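Local coordinates for four helix bundle protein (Bacteroides thetaiotaomicron VPI-5482, PDB 2RLD) that is of unknown function but adopts the four-helix-bundle fold of the 23S rRNA-intervening sequence (S23) family and binds calcium, at residues C[80-83]-C[84-87]; C[90-94]-C[95-99]; C[21-24]-C[25-29]. All coordinates share one frame; numbering follows the deposited sequence.

In the fold
All three contacts lie toward one end of the four-helix bundle. Contact 1 is in the last two turns of helix 62-88, contact 2 follows at the start of helix 94-116, and contact 3 belongs to helix 7-32. The centres of contacts 1 and 2 are about 9 Å apart, those of 2 and 3 about 12 Å and those of 1 and 3 about 13 Å. Leu83 and Leu86 of contact 1 pack on Leu25 and Leu29 of contact 3, respectively, while Ile92 of contact 2 touches Leu25 as well. Asp103, a calcium ligand without its ion in this chain, pairs with Arg21 of contact 3. The bound calcium is held by Asp5, Asp8 and Asn9, outside these contacts.

Contact 1. Residues C[80-83]-C[84-87]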
loop_
_atom_site.group_PDB
_atom_site.type_symbol
_atom_site.label_atom_id
_atom_site.label_comp_id
_atom_site.label_asym_id
_atom_site.label_seq_id
_atom_site.Cartn_x
_atom_site.Cartn_y
_atom_site.Cartn_z
ATOM N N GLU C 80 13.576 -2.510 13.850
ATOM C CA GLU C 80 14.035 -2.021 15.170
ATOM C C GLU C 80 13.234 -0.792 15.618
ATOM O O GLU C 80 12.917 -0.636 16.790
ATOM C CB GLU C 80 15.554 -1.812 15.121
ATOM C CG GLU C 80 16.258 -3.193 15.144
ATOM C CD GLU C 80 17.516 -3.304 14.299
ATOM O OE1 GLU C 80 18.076 -2.259 13.903
ATOM O OE2 GLU C 80 17.926 -4.461 14.020
ATOM N N TYR C 81 12.891 0.067 14.670
ATOM C CA TYR C 81 12.014 1.210 14.940
ATOM C C TYR C 81 10.673 0.722 15.452
ATOM O O TYR C 81 10.192 1.164 16.501
ATOM C CB TYR C 81 11.808 2.033 13.654
ATOM C CG TYR C 81 10.703 3.103 13.739
ATOM C CD1 TYR C 81 10.928 4.331 14.325
ATOM C CD2 TYR C 81 9.458 2.857 13.203
ATOM C CE1 TYR C 81 9.906 5.300 14.389
ATOM C CE2 TYR C 81 8.419 3.796 13.277
ATOM C CZ TYR C 81 8.651 5.006 13.880
ATOM O OH TYR C 81 7.633 5.937 13.893
ATOM N N TRP C 82 10.060 -0.202 14.717
ATOM C CA TRP C 82 8.729 -0.690 15.137
ATOM C C TRP C 82 8.813 -1.381 16.497
ATOM O O TRP C 82 7.933 -1.186 17.342
ATOM C CB TRP C 82 8.066 -1.616 14.082
ATOM C CG TRP C 82 7.716 -0.889 12.808
ATOM C CD1 TRP C 82 8.288 -1.056 11.566
ATOM C CD2 TRP C 82 6.745 0.149 12.667
ATOM N NE1 TRP C 82 7.706 -0.176 10.664
ATOM C CE2 TRP C 82 6.772 0.578 11.320
ATOM C CE3 TRP C 82 5.851 0.770 13.565
ATOM C CZ2 TRP C 82 5.948 1.585 10.846
ATOM C CZ3 TRP C 82 5.011 1.748 13.080
ATOM C CH2 TRP C 82 5.076 2.158 11.730
ATOM N N LEU C 83 9.890 -2.127 16.745
ATOM C CA LEU C 83 10.021 -2.798 18.044
ATOM C C LEU C 83 10.098 -1.767 19.178
ATOM O O LEU C 83 9.526 -1.930 20.256
ATOM C CB LEU C 83 11.253 -3.690 18.057
ATOM C CG LEU C 83 11.158 -4.978 17.239
ATOM C CD1 LEU C 83 12.531 -5.662 17.164
ATOM C CD2 LEU C 83 10.065 -5.953 17.803
ATOM N N GLU C 84 10.851 -0.710 18.952
ATOM C CA GLU C 84 11.006 0.325 19.960
ATOM C C GLU C 84 9.666 0.997 20.252
ATOM O O GLU C 84 9.292 1.258 21.410
ATOM C CB GLU C 84 12.005 1.369 19.463
ATOM C CG GLU C 84 12.401 2.363 20.554
ATOM C CD GLU C 84 13.489 3.352 20.119
ATOM O OE1 GLU C 84 14.127 3.147 19.056
ATOM O OE2 GLU C 84 13.708 4.326 20.871
ATOM N N LEU C 85 8.939 1.309 19.186
ATOM C CA LEU C 85 7.587 1.862 19.343
ATOM C C LEU C 85 6.656 0.929 20.125
ATOM O O LEU C 85 5.925 1.371 21.018
ATOM C CB LEU C 85 6.999 2.194 17.966
ATOM C CG LEU C 85 5.721 3.010 17.928
ATOM C CD1 LEU C 85 5.741 4.217 18.859
ATOM C CD2 LEU C 85 5.452 3.401 16.469
ATOM N N LEU C 86 6.696 -0.356 19.805
ATOM C CA LEU C 86 5.870 -1.333 20.504
ATOM C C LEU C 86 6.173 -1.447 22.008
ATOM O O LEU C 86 5.254 -1.486 22.802
ATOM C CB LEU C 86 5.955 -2.697 19.825
ATOM C CG LEU C 86 5.348 -2.808 18.413
ATOM C CD1 LEU C 86 5.843 -4.066 17.692
ATOM C CD2 LEU C 86 3.778 -2.803 18.530
ATOM N N ILE C 87 7.449 -1.454 22.412
ATOM C CA ILE C 87 7.758 -1.455 23.862
ATOM C C ILE C 87 7.376 -0.143 24.518
ATOM O O ILE C 87 6.806 -0.134 25.602
ATOM C CB ILE C 87 9.241 -1.865 24.172
ATOM C CG1 ILE C 87 9.469 -2.025 25.695
ATOM C CG2 ILE C 87 10.237 -0.873 23.604
ATOM C CD1 ILE C 87 8.636 -3.086 26.325
HETATM O O HOH W 1 15.135 1.531 17.421
#
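Leu85 lays its CD2 methyl against the six-membered ring of Trp82, 3.8 Å from CZ3, the two side chains running side by side along one flank of an alpha helix. This is helix 62-88 of the four-helix bundle, close to its C-terminal end. The same methyl is more loosely placed beside Tyr81, 4.2 Å from OH and 4.4 Å from CE2. It gets there because CG of Leu85 is anti to the backbone N (chi1 -169°), while the indole of Trp82 takes the rotamer beside its own N. Tyr81 turns the edge of its ring to one face of the indole, with CD2 3.9 Å above the plane.

Under the side chains run four successive i to i+4 bonds, from Glu84 N to Glu80 O through to Ile87 N to Leu83 O. The one from Leu85 N to Tyr81 O is nearly straight, with an N-H...O angle of 171°.

The polar ends have partners beyond these turns: Trp82 NE1 donates to Glu78 one turn back, and Tyr81 OH bonds to the backbone O of Thr47 of the second subunit. Glu80 reaches across to Ser104 and Asn108 on helix 94-116. Leu85 also packs on Val20 of the second subunit, which puts this aromatic-aliphatic patch at a subunit interface. On the more exposed flank a water lies a doubtfully short 2.5 Å from OE1 of Glu84.

Contact 2. Residues C[90-94]-C[95-99]; sequences EYITR and EQYES. With EDO (1,2-ethanediol), chain T.
Thr93 and Gln96 are joined by reciprocal hydrogen bonds between side chain and backbone. Gln96 N donates to OG1 of Thr93 over 3.0 Å, and in return Thr93 N donates to OE1 of Gln96 over 2.9 Å. The second bond is almost straight at 170° and lies in the plane of the amide, on a lone pair of OE1. Thr93 can accept because OG1 sits between its own backbone N and carbonyl carbon (chi1 64°), which turns the oxygen toward the helix start. A weak third bond runs from that hydroxyl to OE1. The amide's other end is used too: NE2 donates to O2 of a 1,2-ethanediol, probably from the crystallisation liquor, at 3.0 Å.

The reciprocal pair, Gln96 N to Thr93 OG1 and Thr93 N to Gln96 OE1, makes a capping box, with Thr93 as N-cap of helix 94-116. The helix before it has just ended in a Schellman motif with Glu90, at positive phi, as its C-prime residue, so this short connection closes one helix and opens the next. Regular helix bonding begins with Tyr97 N to Thr93 O and Glu98 N to Arg94 O.

Among charged groups, Arg94 bends at chi2 and chi3 and runs beside Tyr97. Its NH1 comes 3.6 Å from CD2 of the phenol, with the guanidinium nearly perpendicular to the ring, the planes 87° apart. Glu98 approaches the aliphatic part of the same side chain, OE2 lying 3.5 Å from CD of Arg94. NH1 of Arg94 is 4.1 Å from that OE2 of Glu98, beyond a salt bridge, though the opposite charges probably attract.

The apolar contact faces the bundle. CD1 of Ile92 reaches the edge of the Tyr97 ring, near its plane, and is 3.8 Å from CB of Tyr97. Ile92 also packs on Leu25 and Leu86, and Tyr97 on Leu83 and Ile87.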
loop_
_atom_site.group_PDB
_atom_site.type_symbol
_atom_site.label_atom_id
_atom_site.label_comp_id
_atom_site.label_asym_id
_atom_site.label_seq_id
_atom_site.Cartn_x
_atom_site.Cartn_y
_atom_site.Cartn_z
ATOM N N GLU C 90 3.710 -0.189 25.180
ATOM C CA GLU C 90 3.256 -1.279 26.039
ATOM C C GLU C 90 2.493 -2.391 25.307
ATOM O O GLU C 90 1.757 -3.170 25.933
ATOM C CB GLU C 90 2.479 -0.736 27.240
ATOM C CG GLU C 90 3.324 0.277 28.079
ATOM C CD GLU C 90 2.550 0.945 29.205
ATOM O OE1 GLU C 90 1.484 0.441 29.594
ATOM O OE2 GLU C 90 3.028 1.974 29.695
ATOM N N TYR C 91 2.711 -2.485 23.999
ATOM C CA TYR C 91 2.192 -3.615 23.216
ATOM C C TYR C 91 2.987 -4.899 23.402
ATOM O O TYR C 91 2.452 -5.982 23.218
ATOM C CB TYR C 91 2.051 -3.254 21.734
ATOM C CG TYR C 91 0.803 -2.452 21.506
ATOM C CD1 TYR C 91 -0.432 -3.086 21.348
ATOM C CD2 TYR C 91 0.843 -1.069 21.475
ATOM C CE1 TYR C 91 -1.612 -2.338 21.174
ATOM C CE2 TYR C 91 -0.329 -0.304 21.321
ATOM C CZ TYR C 91 -1.546 -0.950 21.154
ATOM O OH TYR C 91 -2.686 -0.191 20.947
ATOM N N ILE C 92 4.258 -4.782 23.764
ATOM C CA ILE C 92 5.082 -5.943 24.105
ATOM C C ILE C 92 5.803 -5.670 25.423
ATOM O O ILE C 92 6.021 -4.494 25.811
ATOM C CB ILE C 92 6.122 -6.274 23.013
ATOM C CG1 ILE C 92 7.058 -5.075 22.752
ATOM C CG2 ILE C 92 5.413 -6.801 21.721
ATOM C CD1 ILE C 92 8.179 -5.409 21.791
ATOM N N THR C 93 6.148 -6.753 26.138
ATOM C CA THR C 93 6.854 -6.648 27.407
ATOM C C THR C 93 8.323 -6.349 27.162
ATOM O O THR C 93 8.811 -6.517 26.048
ATOM C CB THR C 93 6.762 -7.983 28.210
ATOM O OG1 THR C 93 7.436 -9.025 27.486
ATOM C CG2 THR C 93 5.312 -8.398 28.415
ATOM N N ARG C 94 9.045 -5.951 28.206
ATOM C CA ARG C 94 10.481 -5.706 28.070
ATOM C C ARG C 94 11.194 -6.995 27.679
ATOM O O ARG C 94 12.136 -6.973 26.894
ATOM C CB ARG C 94 11.057 -5.122 29.372
ATOM C CG ARG C 94 12.587 -5.029 29.430
ATOM C CD ARG C 94 13.202 -4.130 28.369
ATOM N NE ARG C 94 12.844 -2.718 28.509
ATOM C CZ ARG C 94 13.436 -1.720 27.852
ATOM N NH1 ARG C 94 14.435 -1.954 27.005
ATOM N NH2 ARG C 94 13.036 -0.471 28.047
ATOM N N GLU C 95 10.713 -8.124 28.198
ATOM C CA GLU C 95 11.269 -9.448 27.863
ATOM C C GLU C 95 11.108 -9.770 26.399
ATOM O O GLU C 95 12.046 -10.264 25.743
ATOM C CB GLU C 95 10.579 -10.542 28.686
ATOM C CG GLU C 95 11.147 -11.928 28.483
ATOM C CD GLU C 95 10.376 -13.024 29.237
ATOM O OE1 GLU C 95 9.381 -12.721 29.943
ATOM O OE2 GLU C 95 10.774 -14.210 29.103
ATOM N N GLN C 96 9.923 -9.499 25.862
ATOM C CA GLN C 96 9.681 -9.734 24.443
ATOM C C GLN C 96 10.574 -8.819 23.601
ATOM O O GLN C 96 11.216 -9.267 22.645
ATOM C CB GLN C 96 8.204 -9.528 24.082
ATOM C CG GLN C 96 7.257 -10.617 24.569
ATOM C CD GLN C 96 5.783 -10.241 24.376
ATOM O OE1 GLN C 96 5.326 -9.212 24.883
ATOM N NE2 GLN C 96 5.037 -11.078 23.639
ATOM N N TYR C 97 10.599 -7.551 23.984
ATOM C CA TYR C 97 11.402 -6.549 23.282
ATOM C C TYR C 97 12.865 -6.978 23.206
ATOM O O TYR C 97 13.450 -7.059 22.110
ATOM C CB TYR C 97 11.292 -5.187 23.979
ATOM C CG TYR C 97 12.236 -4.174 23.367
ATOM C CD1 TYR C 97 11.985 -3.639 22.108
ATOM C CD2 TYR C 97 13.381 -3.764 24.034
ATOM C CE1 TYR C 97 12.853 -2.731 21.523
ATOM C CE2 TYR C 97 14.264 -2.834 23.454
ATOM C CZ TYR C 97 13.990 -2.333 22.191
ATOM O OH TYR C 97 14.839 -1.414 21.589
ATOM N N GLU C 98 13.453 -7.263 24.368
ATOM C CA GLU C 98 14.882 -7.566 24.425
ATOM C C GLU C 98 15.219 -8.798 23.609
ATOM O O GLU C 98 16.199 -8.800 22.887
ATOM C CB GLU C 98 15.366 -7.712 25.865
ATOM C CG GLU C 98 15.375 -6.373 26.581
ATOM C CD GLU C 98 16.188 -6.358 27.860
ATOM O OE1 GLU C 98 16.525 -7.443 28.399
ATOM O OE2 GLU C 98 16.482 -5.235 28.328
ATOM N N SER C 99 14.394 -9.833 23.725
ATOM C CA SER C 99 14.622 -11.082 23.019
ATOM C C SER C 99 14.647 -10.889 21.506
ATOM O O SER C 99 15.572 -11.341 20.840
ATOM C CB SER C 99 13.536 -12.091 23.412
ATOM O OG SER C 99 13.801 -13.367 22.864
HETATM C C1 EDO T . 5.148 -13.881 20.332
HETATM O O1 EDO T . 6.194 -14.774 19.980
HETATM C C2 EDO T . 5.803 -12.796 21.146
HETATM O O2 EDO T . 6.354 -13.406 22.313
#

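Contact 3. Residues C[21-24]-C[25-29]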
loop_
_atom_site.group_PDB
_atom_site.type_symbol
_atom_site.label_atom_id
_atom_site.label_comp_id
_atom_site.label_asym_id
_atom_site.label_seq_id
_atom_site.Cartn_x
_atom_site.Cartn_y
_atom_site.Cartn_z
ATOM N N ARG C 21 10.068 -15.669 13.955
ATOM C CA ARG C 21 9.770 -14.953 15.179
ATOM C C ARG C 21 8.859 -13.753 14.879
ATOM O O ARG C 21 7.932 -13.465 15.644
ATOM C CB ARG C 21 11.051 -14.477 15.847
ATOM C CG ARG C 21 11.950 -15.622 16.334
ATOM C CD ARG C 21 12.801 -15.155 17.526
ATOM N NE ARG C 21 12.011 -14.954 18.739
ATOM C CZ ARG C 21 12.468 -14.344 19.835
ATOM N NH1 ARG C 21 13.707 -13.857 19.868
ATOM N NH2 ARG C 21 11.678 -14.188 20.886
ATOM N N ILE C 22 9.115 -13.056 13.770
ATOM C CA ILE C 22 8.284 -11.930 13.376
ATOM C C ILE C 22 6.850 -12.372 13.056
ATOM O O ILE C 22 5.867 -11.687 13.421
ATOM C CB ILE C 22 8.953 -11.138 12.233
ATOM C CG1 ILE C 22 10.178 -10.395 12.776
ATOM C CG2 ILE C 22 7.920 -10.182 11.554
ATOM C CD1 ILE C 22 9.797 -9.259 13.776
ATOM N N VAL C 23 6.709 -13.515 12.402
ATOM C CA VAL C 23 5.368 -14.072 12.183
ATOM C C VAL C 23 4.659 -14.331 13.507
ATOM O O VAL C 23 3.469 -14.008 13.677
ATOM C CB VAL C 23 5.392 -15.324 11.290
ATOM C CG1 VAL C 23 4.054 -16.032 11.250
ATOM C CG2 VAL C 23 5.779 -14.966 9.890
ATOM N N ASN C 24 5.359 -14.939 14.452
ATOM C CA ASN C 24 4.758 -15.166 15.776
ATOM C C ASN C 24 4.371 -13.881 16.504
ATOM O O ASN C 24 3.304 -13.808 17.154
ATOM C CB ASN C 24 5.698 -16.026 16.625
ATOM C CG ASN C 24 5.735 -17.478 16.174
ATOM O OD1 ASN C 24 4.813 -17.969 15.527
ATOM N ND2 ASN C 24 6.808 -18.178 16.541
ATOM N N LEU C 25 5.220 -12.856 16.404
ATOM C CA LEU C 25 4.927 -11.570 16.983
ATOM C C LEU C 25 3.696 -10.952 16.355
ATOM O O LEU C 25 2.897 -10.325 17.043
ATOM C CB LEU C 25 6.114 -10.621 16.831
ATOM C CG LEU C 25 5.908 -9.216 17.403
ATOM C CD1 LEU C 25 5.648 -9.244 18.935
ATOM C CD2 LEU C 25 7.110 -8.312 17.043
ATOM N N TYR C 26 3.580 -11.076 15.042
ATOM C CA TYR C 26 2.397 -10.585 14.330
ATOM C C TYR C 26 1.132 -11.219 14.836
ATOM O O TYR C 26 0.152 -10.522 15.162
ATOM C CB TYR C 26 2.552 -10.812 12.836
ATOM C CG TYR C 26 1.358 -10.366 12.049
ATOM C CD1 TYR C 26 1.168 -9.034 11.756
ATOM C CD2 TYR C 26 0.414 -11.277 11.620
ATOM C CE1 TYR C 26 0.077 -8.610 11.065
ATOM C CE2 TYR C 26 -0.673 -10.873 10.894
ATOM C CZ TYR C 26 -0.848 -9.545 10.619
ATOM O OH TYR C 26 -1.942 -9.112 9.902
ATOM N N LYS C 27 1.145 -12.540 14.959
ATOM C CA LYS C 27 -0.007 -13.257 15.529
ATOM C C LYS C 27 -0.374 -12.774 16.931
ATOM O O LYS C 27 -1.545 -12.552 17.231
ATOM C CB LYS C 27 0.279 -14.759 15.557
ATOM C CG LYS C 27 0.377 -15.395 14.205
ATOM C CD LYS C 27 0.905 -16.815 14.322
ATOM C CE LYS C 27 -0.119 -17.777 14.799
ATOM N NZ LYS C 27 0.477 -19.151 15.110
ATOM N N PHE C 28 0.644 -12.613 17.783
ATOM C CA PHE C 28 0.466 -12.092 19.130
ATOM C C PHE C 28 -0.209 -10.738 19.107
ATOM O O PHE C 28 -1.218 -10.542 19.791
ATOM C CB PHE C 28 1.817 -12.001 19.831
ATOM C CG PHE C 28 1.764 -11.314 21.163
ATOM C CD1 PHE C 28 1.322 -11.995 22.299
ATOM C CD2 PHE C 28 2.173 -10.015 21.292
ATOM C CE1 PHE C 28 1.266 -11.367 23.546
ATOM C CE2 PHE C 28 2.123 -9.377 22.560
ATOM C CZ PHE C 28 1.678 -10.079 23.677
ATOM N N LEU C 29 0.320 -9.822 18.289
ATOM C CA LEU C 29 -0.185 -8.460 18.251
ATOM C C LEU C 29 -1.622 -8.426 17.757
ATOM O O LEU C 29 -2.471 -7.768 18.351
ATOM C CB LEU C 29 0.700 -7.565 17.388
ATOM C CG LEU C 29 2.085 -7.260 17.954
ATOM C CD1 LEU C 29 2.925 -6.598 16.866
ATOM C CD2 LEU C 29 1.942 -6.425 19.230
HETATM O O HOH W 2 2.552 -18.344 16.959
#
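Asn24 and Lys27 are bridged by a water on the outer side of helix 7-32, the first helix of the four-helix bundle. The water donates to OD1 of Asn24 at 2.7 Å and accepts from NZ of Lys27 at 2.9 Å, linking side chains three residues apart. The bend of Lys27 at chi3 (77°) swings the ammonium toward the water, after CG has passed 3.4 Å from the carbonyl O of Val23.

Four consecutive i to i+4 backbone bonds join the two turns, from Leu25 N to Arg21 O through to Phe28 N to Asn24 O. The bond from Lys27 N to Val23 O, at 169°, is the straightest of them.

Arg21 turns its guanidinium to helix 94-116, where NH1 forms a salt bridge with Asp103 and NH2 bonds to Ser99. Asp103 is a calcium ligand in a structure of this protein, though no ion is bound to it in this chain.

Val23, Tyr26 and Lys27 meet Val37 of the third subunit, and Tyr26 also lies against Ser39 and Leu43 of helix 38-57. Inward, Leu25 touches Leu83 and Ile100, and its CD2 methyl is 4.3 Å from CD1 of Ile22, a loose contact.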